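Long-range contact in condensin complex subunit 3 (Schizosaccharomyces pombe, PDB 5OQR), which serves as a regulatory subunit of condensin, the complex required for converting interphase chromatin into condensed, mitotic-like chromosomes: residues 385-393 against 422-433. Numbering follows the deposited sequence.
Sequences LKSLTNSLS and LLVEIITEVFEQ
Ile426 lies against Thr389, Leu392 and Ser393, and most of this contact is apolar. Its CG2, anti to the backbone N, meets Leu392 CB at 3.8 Å. Ile426 CD1, at the end of the other branch, comes 4.0 Å from Thr389 CG2. Replacement by alanine is likely to open a gap between Thr389, Leu392 and Ser393. Further back along both helices, Leu422 spreads its two methyls over Thr389 and Leu385. Its CD1 meets Thr389 CG2 at 3.7 Å, while its CD2 lies 3.6 Å from Leu385 CD1. The two leucines run past each other in opposite directions. At the other end, Val430 CG2 packs 3.4 Å from Leu392 O, a carbonyl whose hydrogen bond comes from Tyr465 OH.

Polar groups mark the more open edge. Ser393 OG donates to Thr389 O within its own helix (2.8 Å), nearly in line with the carbonyl bond. The same OG also touches Ile426 CG2. Glu429 lies alongside, its OE1 3.5 Å from Ser393 OG.

The axes of 385-393 and 422-433 approach to 9.6 Å and run roughly parallel, at 30°. Such side-by-side packing of similarly directed helices, next but one in sequence, with helix 399-412 intervening, is characteristic of a HEAT-repeat solenoid.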
# COMPACT_ATOMS: atom_id res chain seq x y z
N LEU A 385 2.60 4.73 41.36
CA LEU A 385 4.06 4.83 41.40
C LEU A 385 4.65 3.78 42.32
O LEU A 385 5.64 3.12 41.98
CB LEU A 385 4.46 6.23 41.85
CG LEU A 385 5.96 6.51 41.93
CD1 LEU A 385 6.62 6.34 40.57
CD2 LEU A 385 6.21 7.90 42.47
N LYS A 386 4.06 3.60 43.50
CA LYS A 386 4.50 2.55 44.41
C LYS A 386 4.40 1.19 43.75
O LYS A 386 5.35 0.39 43.79
CB LYS A 386 3.67 2.59 45.69
CG LYS A 386 4.46 2.89 46.94
CD LYS A 386 3.53 2.90 48.14
CE LYS A 386 4.27 3.15 49.43
NZ LYS A 386 3.35 3.69 50.47
N SER A 387 3.25 0.89 43.16
CA SER A 387 3.06 -0.40 42.50
C SER A 387 4.12 -0.63 41.43
O SER A 387 4.75 -1.69 41.38
CB SER A 387 1.66 -0.47 41.89
OG SER A 387 1.44 -1.73 41.27
N LEU A 388 4.34 0.36 40.57
CA LEU A 388 5.36 0.23 39.54
C LEU A 388 6.75 0.11 40.15
O LEU A 388 7.55 -0.73 39.73
CB LEU A 388 5.30 1.43 38.59
CG LEU A 388 3.98 1.60 37.83
CD1 LEU A 388 3.94 2.94 37.12
CD2 LEU A 388 3.79 0.47 36.83
N THR A 389 7.05 0.94 41.15
CA THR A 389 8.33 0.85 41.83
C THR A 389 8.56 -0.54 42.41
O THR A 389 9.69 -1.04 42.43
CB THR A 389 8.41 1.90 42.94
OG1 THR A 389 8.10 3.19 42.40
CG2 THR A 389 9.81 1.93 43.54
N ASN A 390 7.49 -1.19 42.88
CA ASN A 390 7.62 -2.52 43.45
C ASN A 390 7.77 -3.58 42.37
O ASN A 390 8.64 -4.45 42.46
CB ASN A 390 6.41 -2.83 44.34
CG ASN A 390 6.40 -4.26 44.83
OD1 ASN A 390 7.10 -4.60 45.79
ND2 ASN A 390 5.62 -5.11 44.18
N SER A 391 6.93 -3.52 41.34
CA SER A 391 6.95 -4.54 40.30
C SER A 391 8.31 -4.60 39.61
O SER A 391 8.78 -5.68 39.24
CB SER A 391 5.85 -4.27 39.28
OG SER A 391 4.59 -4.18 39.91
N LEU A 392 8.95 -3.45 39.42
CA LEU A 392 10.25 -3.44 38.76
C LEU A 392 11.35 -3.93 39.69
O LEU A 392 12.36 -4.48 39.22
CB LEU A 392 10.58 -2.03 38.26
CG LEU A 392 9.73 -1.52 37.09
CD1 LEU A 392 9.77 -0.01 37.03
CD2 LEU A 392 10.21 -2.13 35.78
N SER A 393 11.18 -3.75 41.00
CA SER A 393 12.23 -4.10 41.95
C SER A 393 12.21 -5.59 42.30
O SER A 393 13.28 -6.16 42.56
CB SER A 393 12.08 -3.27 43.22
OG SER A 393 12.28 -1.90 42.95
N LEU A 422 14.87 7.66 41.01
CA LEU A 422 14.08 6.48 41.33
C LEU A 422 14.56 5.26 40.55
O LEU A 422 14.81 4.20 41.13
CB LEU A 422 12.61 6.75 41.05
CG LEU A 422 11.66 5.56 41.20
CD1 LEU A 422 11.76 4.96 42.59
CD2 LEU A 422 10.23 5.99 40.90
N LEU A 423 14.69 5.40 39.23
CA LEU A 423 15.00 4.24 38.41
C LEU A 423 16.42 3.74 38.65
O LEU A 423 16.69 2.55 38.46
CB LEU A 423 14.79 4.58 36.93
CG LEU A 423 14.89 3.43 35.92
CD1 LEU A 423 14.12 2.21 36.36
CD2 LEU A 423 14.38 3.90 34.58
N VAL A 424 17.33 4.61 39.08
CA VAL A 424 18.66 4.15 39.47
C VAL A 424 18.59 3.37 40.77
O VAL A 424 19.27 2.34 40.93
CB VAL A 424 19.63 5.35 39.58
CG1 VAL A 424 20.93 4.93 40.27
CG2 VAL A 424 19.94 5.90 38.20
N GLU A 425 17.77 3.82 41.72
CA GLU A 425 17.57 3.06 42.94
C GLU A 425 17.05 1.66 42.62
O GLU A 425 17.57 0.66 43.12
CB GLU A 425 16.60 3.79 43.87
CG GLU A 425 17.14 5.10 44.42
CD GLU A 425 16.07 5.94 45.08
OE1 GLU A 425 14.91 5.49 45.13
OE2 GLU A 425 16.38 7.06 45.54
N ILE A 426 16.02 1.58 41.77
CA ILE A 426 15.48 0.29 41.37
C ILE A 426 16.57 -0.57 40.75
O ILE A 426 16.77 -1.73 41.12
CB ILE A 426 14.29 0.48 40.41
CG1 ILE A 426 13.16 1.22 41.11
CG2 ILE A 426 13.80 -0.87 39.88
CD1 ILE A 426 11.97 1.54 40.23
N ILE A 427 17.31 -0.00 39.79
CA ILE A 427 18.33 -0.77 39.09
C ILE A 427 19.37 -1.30 40.07
O ILE A 427 19.85 -2.43 39.93
CB ILE A 427 18.98 0.09 37.98
CG1 ILE A 427 17.99 0.30 36.84
CG2 ILE A 427 20.25 -0.58 37.45
CD1 ILE A 427 18.44 1.32 35.81
N THR A 428 19.73 -0.50 41.07
CA THR A 428 20.73 -0.95 42.04
C THR A 428 20.21 -2.12 42.86
O THR A 428 20.95 -3.07 43.13
CB THR A 428 21.13 0.21 42.95
OG1 THR A 428 21.54 1.33 42.16
CG2 THR A 428 22.28 -0.20 43.86
N GLU A 429 18.95 -2.06 43.28
CA GLU A 429 18.39 -3.14 44.08
C GLU A 429 18.31 -4.44 43.28
O GLU A 429 18.67 -5.51 43.78
CB GLU A 429 17.01 -2.74 44.60
CG GLU A 429 17.05 -1.56 45.57
CD GLU A 429 15.67 -1.14 46.04
OE1 GLU A 429 14.67 -1.71 45.55
OE2 GLU A 429 15.59 -0.23 46.89
N VAL A 430 17.83 -4.36 42.04
CA VAL A 430 17.79 -5.54 41.18
C VAL A 430 19.21 -6.05 40.93
O VAL A 430 19.42 -7.25 40.73
CB VAL A 430 17.07 -5.23 39.86
CG1 VAL A 430 17.01 -6.46 38.97
CG2 VAL A 430 15.67 -4.71 40.14
N PHE A 431 20.19 -5.15 40.93
CA PHE A 431 21.57 -5.55 40.72
C PHE A 431 22.14 -6.24 41.95
O PHE A 431 22.96 -7.16 41.82
CB PHE A 431 22.41 -4.33 40.36
CG PHE A 431 23.78 -4.65 39.84
CD1 PHE A 431 23.95 -5.40 38.69
CD2 PHE A 431 24.91 -4.19 40.50
CE1 PHE A 431 25.21 -5.69 38.21
CE2 PHE A 431 26.17 -4.48 40.03
CZ PHE A 431 26.32 -5.23 38.88
N GLU A 432 21.72 -5.83 43.15
CA GLU A 432 22.20 -6.48 44.37
C GLU A 432 21.71 -7.91 44.46
O GLU A 432 22.45 -8.80 44.88
CB GLU A 432 21.75 -5.68 45.59
CG GLU A 432 22.48 -4.36 45.78
CD GLU A 432 21.90 -3.52 46.90
OE1 GLU A 432 22.63 -2.65 47.44
OE2 GLU A 432 20.72 -3.72 47.25
N GLN A 433 20.46 -8.16 44.07
CA GLN A 433 19.92 -9.52 44.08
C GLN A 433 20.87 -10.50 43.41
O GLN A 433 21.32 -11.47 44.02
CB GLN A 433 18.55 -9.55 43.39
CG GLN A 433 17.41 -8.99 44.21
CD GLN A 433 16.05 -9.39 43.65
OE1 GLN A 433 15.31 -8.55 43.14
NE2 GLN A 433 15.73 -10.68 43.74